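Local structure of IPT/TIG domain-containing protein BACOVA_02650 (Bacteroides ovatus, 5E7H) at residues Gln163-Val168 with Asn254-Arg259; Ser10-Val15 with Phe83-Asn88; Ile155-Leu160 with Ala221-Phe226. The protein binds polysaccharide at the cell surface and probably captures xyloglucan before its transport into the periplasm for degradation. All coordinates share one frame; numbering follows the deposited sequence.

Contacts 1 and 3 both lie in the xyloglucan-binding domain, whereas contact 2 joins that domain to the IPT/TIG domain preceding it. The centres of contacts 1 and 2 are about 9 Å apart, and the two touch: Ser-10 OG is probably hydrogen-bonded to Glu-165 OE1 at 2.6 Å, and Asn-88 ND2 to Ile-257 O at 2.8 Å. Contact 3 is centred about 18 Å from contact 1 and meets it by packing, with Leu-160 CD2 3.7 Å from Val-258 O. Contacts 2 and 3 (centres about 22 Å apart, nearest atoms about 7 Å) do not touch. A sodium ion, evidently that bound by Asn-92, Asn-119, Thr-121 and Asp-253, lies about 5 Å from the Asn-254 side chain.

Contact 1 of 3, residues Gln163-Val168 with Asn254-Arg259; sequences QFECFV and NFRIVR
Arg-256 and Gln-163 form an antiparallel hydrogen-bonded pair joining strands 160-168 and 246-259 of the xyloglucan-binding domain, with Gln-163 N to Arg-256 O at 2.9 Å and almost straight (174°). Arg-256 CB packs on Asn-88 O, and CG, set between the backbone N and carbonyl carbon (chi1 55°), lies 3.7 Å from Gln-163 CB. The chain then runs extended, CD coming near Gln-163 OE1, and NE donates to that oxygen at 3.2 Å, with the acceptor out of the guanidinium plane; Thr-11 OG1 hydrogen-bonds to both Arg-256 NE and Gln-163 OE1. Gln-163 CB lies over one guanidinium face. At the tip, NH2 (2.8 Å) and NH1 (3.1 Å) both grip Glu-165 OE2 end-on, with NH2 on its syn lone pair and the carboxylate turned only 21° from the guanidinium. NH1 also donates to Asn-254 O at 2.8 Å, and NH2 to Gln-209. Beside this polar cluster, Phe-164 CB sits over the Phe-255 ring, 3.6 Å from Phe-255 CD1, while the two rings meet obliquely. Ser-10 holds the other Glu-165 oxygen, OE1. All three guanidinium nitrogens thus have acceptors, and the buried arginine charge is probably balanced by Glu-165 on this face of the sheet.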
loop_
_atom_site.group_PDB
_atom_site.type_symbol
_atom_site.label_atom_id
_atom_site.label_comp_id
_atom_site.label_asym_id
_atom_site.label_seq_id
_atom_site.Cartn_x
_atom_site.Cartn_y
_atom_site.Cartn_z
ATOM N N GLN A 163 -5.023 2.859 1.007
ATOM C CA GLN A 163 -3.713 2.223 1.170
ATOM C C GLN A 163 -3.143 1.956 -0.201
ATOM O O GLN A 163 -3.880 1.748 -1.174
ATOM C CB GLN A 163 -3.801 0.894 1.925
ATOM C CG GLN A 163 -4.179 0.963 3.350
ATOM C CD GLN A 163 -4.157 -0.426 3.977
ATOM O OE1 GLN A 163 -4.391 -1.440 3.303
ATOM N NE2 GLN A 163 -3.881 -0.470 5.257
ATOM N N PHE A 164 -1.823 1.881 -0.276
ATOM C CA PHE A 164 -1.164 1.473 -1.517
ATOM C C PHE A 164 0.241 1.071 -1.161
ATOM O O PHE A 164 0.735 1.447 -0.105
ATOM C CB PHE A 164 -1.156 2.586 -2.585
ATOM C CG PHE A 164 -0.647 3.923 -2.110
ATOM C CD1 PHE A 164 -1.505 4.853 -1.517
ATOM C CD2 PHE A 164 0.684 4.282 -2.290
ATOM C CE1 PHE A 164 -1.033 6.100 -1.091
ATOM C CE2 PHE A 164 1.145 5.525 -1.879
ATOM C CZ PHE A 164 0.300 6.416 -1.273
ATOM N N GLU A 165 0.870 0.334 -2.050
ATOM C CA GLU A 165 2.272 -0.017 -1.875
ATOM C C GLU A 165 3.089 0.996 -2.633
ATOM O O GLU A 165 2.698 1.445 -3.715
ATOM C CB GLU A 165 2.545 -1.419 -2.379
ATOM C CG GLU A 165 3.193 -2.331 -1.355
ATOM C CD GLU A 165 2.336 -2.586 -0.121
ATOM O OE1 GLU A 165 2.891 -3.082 0.875
ATOM O OE2 GLU A 165 1.119 -2.339 -0.155
ATOM N N CYS A 166 4.241 1.340 -2.074
ATOM C CA CYS A 166 5.117 2.353 -2.658
ATOM C C CYS A 166 6.574 1.940 -2.492
ATOM O O CYS A 166 6.956 1.409 -1.445
ATOM C CB CYS A 166 4.861 3.678 -1.994
ATOM S SG CYS A 166 5.749 5.079 -2.716
ATOM N N PHE A 167 7.377 2.165 -3.526
ATOM C CA PHE A 167 8.817 1.953 -3.465
ATOM C C PHE A 167 9.503 3.259 -3.809
ATOM O O PHE A 167 9.280 3.796 -4.885
ATOM C CB PHE A 167 9.243 0.845 -4.441
ATOM C CG PHE A 167 10.739 0.571 -4.462
ATOM C CD1 PHE A 167 11.628 1.474 -5.042
ATOM C CD2 PHE A 167 11.241 -0.617 -3.957
ATOM C CE1 PHE A 167 13.009 1.211 -5.065
ATOM C CE2 PHE A 167 12.620 -0.886 -4.002
ATOM C CZ PHE A 167 13.483 0.034 -4.559
ATOM N N VAL A 168 10.319 3.757 -2.886
ATOM C CA VAL A 168 11.113 4.967 -3.112
ATOM C C VAL A 168 12.593 4.575 -3.173
ATOM O O VAL A 168 13.125 3.983 -2.221
ATOM C CB VAL A 168 10.891 6.000 -1.996
ATOM C CG1 VAL A 168 11.844 7.211 -2.169
ATOM C CG2 VAL A 168 9.417 6.430 -1.935
ATOM N N ASN A 254 -1.325 -1.432 -6.310
ATOM C CA ASN A 254 -2.380 -1.997 -5.450
ATOM C C ASN A 254 -3.044 -0.958 -4.560
ATOM O O ASN A 254 -3.198 -1.124 -3.347
ATOM C CB ASN A 254 -1.832 -3.151 -4.619
ATOM C CG ASN A 254 -1.667 -4.390 -5.446
ATOM O OD1 ASN A 254 -2.494 -4.682 -6.319
ATOM N ND2 ASN A 254 -0.606 -5.128 -5.192
ATOM N N PHE A 255 -3.483 0.123 -5.180
ATOM C CA PHE A 255 -4.332 1.062 -4.479
ATOM C C PHE A 255 -5.589 0.333 -4.031
ATOM O O PHE A 255 -6.174 -0.435 -4.805
ATOM C CB PHE A 255 -4.712 2.259 -5.370
ATOM C CG PHE A 255 -3.544 3.135 -5.751
ATOM C CD1 PHE A 255 -3.206 4.236 -4.974
ATOM C CD2 PHE A 255 -2.787 2.857 -6.892
ATOM C CE1 PHE A 255 -2.121 5.042 -5.319
ATOM C CE2 PHE A 255 -1.695 3.656 -7.233
ATOM C CZ PHE A 255 -1.370 4.742 -6.440
ATOM N N ARG A 256 -6.011 0.591 -2.790
ATOM C CA ARG A 256 -7.110 -0.139 -2.175
ATOM C C ARG A 256 -7.759 0.733 -1.118
ATOM O O ARG A 256 -7.099 1.549 -0.467
ATOM C CB ARG A 256 -6.595 -1.470 -1.586
ATOM C CG ARG A 256 -5.438 -1.328 -0.600
ATOM C CD ARG A 256 -4.663 -2.649 -0.480
ATOM N NE ARG A 256 -3.540 -2.588 0.462
ATOM C CZ ARG A 256 -2.263 -2.424 0.146
ATOM N NH1 ARG A 256 -1.864 -2.225 -1.098
ATOM N NH2 ARG A 256 -1.360 -2.459 1.123
ATOM N N ILE A 257 -9.065 0.566 -0.959
ATOM C CA ILE A 257 -9.829 1.277 0.055
ATOM C C ILE A 257 -10.288 0.257 1.064
ATOM O O ILE A 257 -10.963 -0.708 0.706
ATOM C CB ILE A 257 -11.048 2.032 -0.535
ATOM C CG1 ILE A 257 -10.567 3.119 -1.494
ATOM C CG2 ILE A 257 -11.894 2.619 0.581
ATOM C CD1 ILE A 257 -11.676 3.809 -2.268
ATOM N N VAL A 258 -9.896 0.454 2.326
ATOM C CA VAL A 258 -10.206 -0.495 3.394
ATOM C C VAL A 258 -10.761 0.214 4.613
ATOM O O VAL A 258 -10.648 1.433 4.731
ATOM C CB VAL A 258 -8.954 -1.311 3.805
ATOM C CG1 VAL A 258 -8.414 -2.110 2.638
ATOM C CG2 VAL A 258 -7.864 -0.406 4.332
ATOM N N ARG A 259 -11.353 -0.548 5.530
ATOM C CA ARG A 259 -11.834 0.033 6.779
ATOM C C ARG A 259 -10.661 0.393 7.682
ATOM O O ARG A 259 -9.655 -0.318 7.733
ATOM C CB ARG A 259 -12.755 -0.938 7.502
ATOM C CG ARG A 259 -14.056 -1.158 6.795
ATOM C CD ARG A 259 -14.832 -2.283 7.442
ATOM N NE ARG A 259 -16.217 -2.310 6.987
ATOM C CZ ARG A 259 -16.622 -2.781 5.810
ATOM N NH1 ARG A 259 -15.763 -3.293 4.927
ATOM N NH2 ARG A 259 -17.910 -2.758 5.520
#

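Contact 2 of 3, residues Ser10-Val15 with Phe83-Asn88; sequences STMPVV and FYPLEN
At the junction between the IPT/TIG and xyloglucan-binding domains, Met-12 and Tyr-84 make a Met-aromatic contact, where the loop 10-15 lies against the linking segment 83-88. Met-12 CG stands over the centre of the Tyr-84 ring, 3.8 Å from its centroid and only 9° off the normal, a CH-pi contact; SD is above the same ring at a longer 4.9 Å. With CG anti to the Met-12 backbone N (chi1 -163°) the chain heads across the ring, and the bend at chi3 brings CE to 3.8 Å from Pro-85 CD and also against Leu-86 CD2. The tyrosine is held at both ends: its backbone N donates to Thr-11 O at 2.7 Å, and OH donates to Pro-13 O, also at 2.7 Å, from 25° outside the carbonyl plane. Asn-119, a sodium ligand, bonds to the same hydroxyl. Replacing Tyr-84 by an alanine would probably leave Pro-13 O without its hydroxyl donor and open a gap beneath Met-12 CG. Next to it, Pro-13 CD packs on Phe-83 CE1 at 3.4 Å, and Ser-10 O approaches the edge of the phenylalanine ring. Two local turns shape the segments: Ser-10 OG accepts from Met-12 N at 2.9 Å in an ST turn, while also bonding to Glu-165, and Pro-85 is the centre of an inverse gamma turn. The loop 10-15 connects strands 4-8 and 18-24, while 83-88 leads from strand 75-78 into strand 89-91; Met-12 also rests on Asn-254 and Arg-256 of strand 246-259, and Asn-88 bonds to Ile-257, so both segments abut the xyloglucan-binding domain's sheet.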
loop_
_atom_site.group_PDB
_atom_site.type_symbol
_atom_site.label_atom_id
_atom_site.label_comp_id
_atom_site.label_asym_id
_atom_site.label_seq_id
_atom_site.Cartn_x
_atom_site.Cartn_y
_atom_site.Cartn_z
ATOM N N SER A 10 2.262 -4.675 6.221
ATOM C CA SER A 10 1.388 -4.368 5.096
ATOM C C SER A 10 0.246 -5.368 5.017
ATOM O O SER A 10 0.403 -6.503 5.467
ATOM C CB SER A 10 2.171 -4.378 3.793
ATOM O OG SER A 10 1.311 -4.182 2.690
ATOM N N THR A 11 -0.886 -4.937 4.474
ATOM C CA THR A 11 -1.984 -5.858 4.154
ATOM C C THR A 11 -1.789 -6.521 2.787
ATOM O O THR A 11 -2.490 -7.465 2.462
ATOM C CB THR A 11 -3.348 -5.143 4.170
ATOM O OG1 THR A 11 -3.368 -4.123 3.175
ATOM C CG2 THR A 11 -3.646 -4.523 5.533
ATOM N N MET A 12 -0.849 -6.043 1.970
ATOM C CA MET A 12 -0.652 -6.630 0.644
ATOM C C MET A 12 0.809 -6.501 0.240
ATOM O O MET A 12 1.142 -5.871 -0.764
ATOM C CB MET A 12 -1.577 -5.989 -0.390
ATOM C CG MET A 12 -1.703 -6.836 -1.658
ATOM S SD MET A 12 -3.046 -6.307 -2.753
ATOM C CE MET A 12 -4.420 -7.004 -1.883
ATOM N N PRO A 13 1.683 -7.124 1.028
ATOM C CA PRO A 13 3.112 -7.073 0.701
ATOM C C PRO A 13 3.390 -7.744 -0.622
ATOM O O PRO A 13 2.805 -8.772 -0.956
ATOM C CB PRO A 13 3.771 -7.810 1.864
ATOM C CG PRO A 13 2.703 -8.656 2.460
ATOM C CD PRO A 13 1.412 -7.924 2.230
ATOM N N VAL A 14 4.316 -7.156 -1.375
ATOM C CA VAL A 14 4.749 -7.736 -2.642
ATOM C C VAL A 14 5.387 -9.110 -2.436
ATOM O O VAL A 14 6.163 -9.335 -1.485
ATOM C CB VAL A 14 5.740 -6.761 -3.347
ATOM C CG1 VAL A 14 6.331 -7.380 -4.623
ATOM C CG2 VAL A 14 5.042 -5.457 -3.672
ATOM N N VAL A 15 5.080 -10.058 -3.323
ATOM C CA VAL A 15 5.707 -11.361 -3.260
ATOM C C VAL A 15 7.233 -11.220 -3.419
ATOM O O VAL A 15 7.714 -10.563 -4.346
ATOM C CB VAL A 15 5.169 -12.313 -4.340
ATOM C CG1 VAL A 15 5.843 -13.634 -4.295
ATOM C CG2 VAL A 15 3.647 -12.484 -4.172
ATOM N N PHE A 83 -5.668 -9.765 5.617
ATOM C CA PHE A 83 -4.445 -9.897 4.817
ATOM C C PHE A 83 -4.781 -10.253 3.367
ATOM O O PHE A 83 -5.623 -11.114 3.117
ATOM C CB PHE A 83 -3.533 -10.973 5.440
ATOM C CG PHE A 83 -2.125 -10.963 4.893
ATOM C CD1 PHE A 83 -1.283 -9.899 5.150
ATOM C CD2 PHE A 83 -1.663 -12.028 4.133
ATOM C CE1 PHE A 83 0.014 -9.882 4.629
ATOM C CE2 PHE A 83 -0.369 -12.030 3.625
ATOM C CZ PHE A 83 0.458 -10.956 3.872
ATOM N N TYR A 84 -4.138 -9.555 2.423
ATOM C CA TYR A 84 -4.390 -9.683 0.980
ATOM C C TYR A 84 -5.878 -9.459 0.676
ATOM O O TYR A 84 -6.587 -10.339 0.168
ATOM C CB TYR A 84 -3.862 -11.019 0.413
ATOM C CG TYR A 84 -2.540 -10.820 -0.328
ATOM C CD1 TYR A 84 -2.474 -10.921 -1.715
ATOM C CD2 TYR A 84 -1.375 -10.469 0.352
ATOM C CE1 TYR A 84 -1.278 -10.708 -2.391
ATOM C CE2 TYR A 84 -0.181 -10.277 -0.320
ATOM C CZ TYR A 84 -0.148 -10.387 -1.685
ATOM O OH TYR A 84 1.034 -10.159 -2.372
ATOM N N PRO A 85 -6.353 -8.245 1.003
ATOM C CA PRO A 85 -7.751 -7.880 0.735
ATOM C C PRO A 85 -7.950 -7.597 -0.748
ATOM O O PRO A 85 -8.121 -6.453 -1.180
ATOM C CB PRO A 85 -7.950 -6.629 1.588
ATOM C CG PRO A 85 -6.644 -5.982 1.587
ATOM C CD PRO A 85 -5.645 -7.143 1.675
ATOM N N LEU A 86 -7.907 -8.663 -1.538
ATOM C CA LEU A 86 -7.956 -8.548 -2.996
ATOM C C LEU A 86 -9.206 -7.808 -3.477
ATOM O O LEU A 86 -9.147 -7.068 -4.467
ATOM C CB LEU A 86 -7.875 -9.945 -3.620
ATOM C CG LEU A 86 -6.503 -10.578 -3.394
ATOM C CD1 LEU A 86 -6.649 -12.097 -3.551
ATOM C CD2 LEU A 86 -5.445 -10.015 -4.341
ATOM N N GLU A 87 -10.301 -7.952 -2.730
ATOM C CA GLU A 87 -11.585 -7.408 -3.121
ATOM C C GLU A 87 -11.677 -5.899 -2.896
ATOM O O GLU A 87 -12.623 -5.256 -3.346
ATOM C CB GLU A 87 -12.697 -8.118 -2.330
ATOM C CG GLU A 87 -12.597 -9.681 -2.289
ATOM C CD GLU A 87 -11.769 -10.238 -1.126
ATOM O OE1 GLU A 87 -10.961 -9.507 -0.528
ATOM O OE2 GLU A 87 -11.930 -11.440 -0.805
ATOM N N ASN A 88 -10.718 -5.350 -2.160
ATOM C CA ASN A 88 -10.645 -3.932 -1.840
ATOM C C ASN A 88 -9.728 -3.143 -2.783
ATOM O O ASN A 88 -9.652 -1.919 -2.690
ATOM C CB ASN A 88 -10.125 -3.738 -0.398
ATOM C CG ASN A 88 -11.083 -4.236 0.650
ATOM O OD1 ASN A 88 -11.079 -5.421 0.974
ATOM N ND2 ASN A 88 -11.902 -3.344 1.199
#

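Contact 3 of 3, residues Ile155-Leu160 with Ala221-Phe226; sequences IPIDDL and ATYQDF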
loop_
_atom_site.group_PDB
_atom_site.type_symbol
_atom_site.label_atom_id
_atom_site.label_comp_id
_atom_site.label_asym_id
_atom_site.label_seq_id
_atom_site.Cartn_x
_atom_site.Cartn_y
_atom_site.Cartn_z
ATOM N N ILE A 155 -21.306 3.421 5.054
ATOM C CA ILE A 155 -20.082 3.610 5.830
ATOM C C ILE A 155 -19.562 5.041 5.689
ATOM O O ILE A 155 -19.375 5.535 4.587
ATOM C CB ILE A 155 -18.986 2.640 5.412
ATOM C CG1 ILE A 155 -19.457 1.189 5.532
ATOM C CG2 ILE A 155 -17.712 2.894 6.205
ATOM C CD1 ILE A 155 -19.881 0.773 6.936
ATOM N N PRO A 156 -19.316 5.731 6.804
ATOM C CA PRO A 156 -18.699 7.058 6.683
ATOM C C PRO A 156 -17.327 7.055 6.035
ATOM O O PRO A 156 -16.524 6.144 6.280
ATOM C CB PRO A 156 -18.574 7.515 8.134
ATOM C CG PRO A 156 -19.617 6.764 8.853
ATOM C CD PRO A 156 -19.641 5.412 8.202
ATOM N N ILE A 157 -17.057 8.061 5.208
ATOM C CA ILE A 157 -15.742 8.220 4.618
ATOM C C ILE A 157 -14.688 8.321 5.732
ATOM O O ILE A 157 -13.568 7.822 5.563
ATOM C CB ILE A 157 -15.701 9.463 3.691
ATOM C CG1 ILE A 157 -16.652 9.260 2.496
ATOM C CG2 ILE A 157 -14.274 9.798 3.266
ATOM C CD1 ILE A 157 -16.335 8.111 1.590
ATOM N N ASP A 158 -15.065 8.950 6.848
ATOM C CA ASP A 158 -14.185 9.060 8.022
ATOM C C ASP A 158 -13.719 7.710 8.562
ATOM O O ASP A 158 -12.716 7.652 9.292
ATOM C CB ASP A 158 -14.892 9.817 9.167
ATOM C CG ASP A 158 -14.934 11.319 8.953
ATOM O OD1 ASP A 158 -14.044 11.864 8.261
ATOM O OD2 ASP A 158 -15.857 11.965 9.495
ATOM N N ASP A 159 -14.437 6.631 8.236
ATOM C CA ASP A 159 -14.091 5.291 8.732
ATOM C C ASP A 159 -13.296 4.462 7.708
ATOM O O ASP A 159 -13.081 3.264 7.927
ATOM C CB ASP A 159 -15.356 4.527 9.121
ATOM C CG ASP A 159 -16.070 5.131 10.318
ATOM O OD1 ASP A 159 -15.483 5.984 11.021
ATOM O OD2 ASP A 159 -17.227 4.731 10.548
ATOM N N LEU A 160 -12.871 5.089 6.602
ATOM C CA LEU A 160 -12.145 4.406 5.525
ATOM C C LEU A 160 -10.755 5.009 5.317
ATOM O O LEU A 160 -10.531 6.195 5.581
ATOM C CB LEU A 160 -12.946 4.490 4.210
ATOM C CG LEU A 160 -14.326 3.829 4.258
ATOM C CD1 LEU A 160 -15.086 4.120 2.970
ATOM C CD2 LEU A 160 -14.212 2.330 4.478
ATOM N N ALA A 221 -19.699 12.626 2.691
ATOM C CA ALA A 221 -20.004 12.120 4.021
ATOM C C ALA A 221 -19.881 10.602 4.111
ATOM O O ALA A 221 -19.235 10.071 5.027
ATOM C CB ALA A 221 -21.382 12.555 4.423
ATOM N N THR A 222 -20.517 9.896 3.179
ATOM C CA THR A 222 -20.517 8.434 3.184
ATOM C C THR A 222 -19.998 7.862 1.873
ATOM O O THR A 222 -19.862 8.585 0.876
ATOM C CB THR A 222 -21.914 7.847 3.386
ATOM O OG1 THR A 222 -22.709 8.151 2.232
ATOM C CG2 THR A 222 -22.617 8.401 4.634
ATOM N N TYR A 223 -19.716 6.565 1.884
ATOM C CA TYR A 223 -19.198 5.893 0.716
ATOM C C TYR A 223 -20.209 6.004 -0.439
ATOM O O TYR A 223 -19.801 6.249 -1.579
ATOM C CB TYR A 223 -18.840 4.433 1.071
ATOM C CG TYR A 223 -18.091 3.726 0.003
ATOM C CD1 TYR A 223 -16.877 4.210 -0.476
ATOM C CD2 TYR A 223 -18.605 2.583 -0.557
ATOM C CE1 TYR A 223 -16.200 3.553 -1.505
ATOM C CE2 TYR A 223 -17.939 1.914 -1.573
ATOM C CZ TYR A 223 -16.753 2.400 -2.051
ATOM O OH TYR A 223 -16.063 1.765 -3.074
ATOM N N GLN A 224 -21.502 5.870 -0.162
ATOM C CA GLN A 224 -22.506 6.004 -1.228
ATOM C C GLN A 224 -22.483 7.398 -1.849
ATOM O O GLN A 224 -22.672 7.561 -3.062
ATOM C CB GLN A 224 -23.907 5.703 -0.710
ATOM C CG GLN A 224 -24.977 5.672 -1.828
ATOM C CD GLN A 224 -24.681 4.591 -2.847
ATOM O OE1 GLN A 224 -25.116 3.452 -2.705
ATOM N NE2 GLN A 224 -23.951 4.952 -3.899
ATOM N N ASP A 225 -22.287 8.425 -1.031
ATOM C CA ASP A 225 -22.231 9.785 -1.574
ATOM C C ASP A 225 -21.045 9.948 -2.538
ATOM O O ASP A 225 -21.141 10.596 -3.598
ATOM C CB ASP A 225 -22.118 10.805 -0.440
ATOM C CG ASP A 225 -23.338 10.825 0.454
ATOM O OD1 ASP A 225 -24.482 10.695 -0.040
ATOM O OD2 ASP A 225 -23.137 10.967 1.677
ATOM N N PHE A 226 -19.905 9.372 -2.166
ATOM C CA PHE A 226 -18.711 9.349 -2.987
ATOM C C PHE A 226 -18.991 8.628 -4.304
ATOM O O PHE A 226 -18.673 9.142 -5.389
ATOM C CB PHE A 226 -17.583 8.686 -2.177
ATOM C CG PHE A 226 -16.401 8.204 -2.988
ATOM C CD1 PHE A 226 -15.476 9.095 -3.500
ATOM C CD2 PHE A 226 -16.208 6.844 -3.192
ATOM C CE1 PHE A 226 -14.360 8.619 -4.230
ATOM C CE2 PHE A 226 -15.113 6.378 -3.897
ATOM C CZ PHE A 226 -14.197 7.267 -4.416
HETATM O O HOH W 1 -17.389 10.858 6.963
#
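Ile-155 and Ile-157 meet the start of helix 223-227 through two backbone hydrogen bonds that flank the paired residues Pro-156 and Thr-222, tying the loop before strand 160-168 to this helix within the xyloglucan-binding domain. Tyr-223 N donates to Ile-155 O at 2.9 Å, and Ile-157 N donates to Ala-221 O at 3.0 Å, the latter approaching 33° outside the carbonyl plane. Between them the backbones form a single bridge, with Pro-156 CA 4.2 Å from Thr-222 CA. A water adds a further link, accepting from Asp-158 N and donating to Ala-221 O at 2.8 Å.

Around this polar strip the side chains pack. With Ile-157 CG1 anti to the carbonyl carbon and the chain turned again at chi2 (-62°), CD1 comes to 3.6 Å from Thr-222 O, to the edge of the Tyr-223 ring and to 4.0 Å from Phe-226 CB. Leu-160 CD1 reaches Tyr-223 CD1 at 3.9 Å, the two side chains crossing at about a right angle.

Farther out, a capping box lies at the helix start: Thr-222 N donates to Asp-225 OD2 at 3.2 Å, while Asp-225 N returns a weak bond to Thr-222 OG1. The Tyr-223 hydroxyl is tied to Val-146 O, and the Phe-226 ring meets Trp-145 edge-to-face. On the other segment, Asp-158 O accepts from Lys-260 NZ.

Ala-221 O thus receives both an amide and a water, and Ile-155 O takes the Tyr-223 amide; main-chain hydrogen bonds fix the register, and the apolar contacts of Ile-157 and Leu-160 pack beside them.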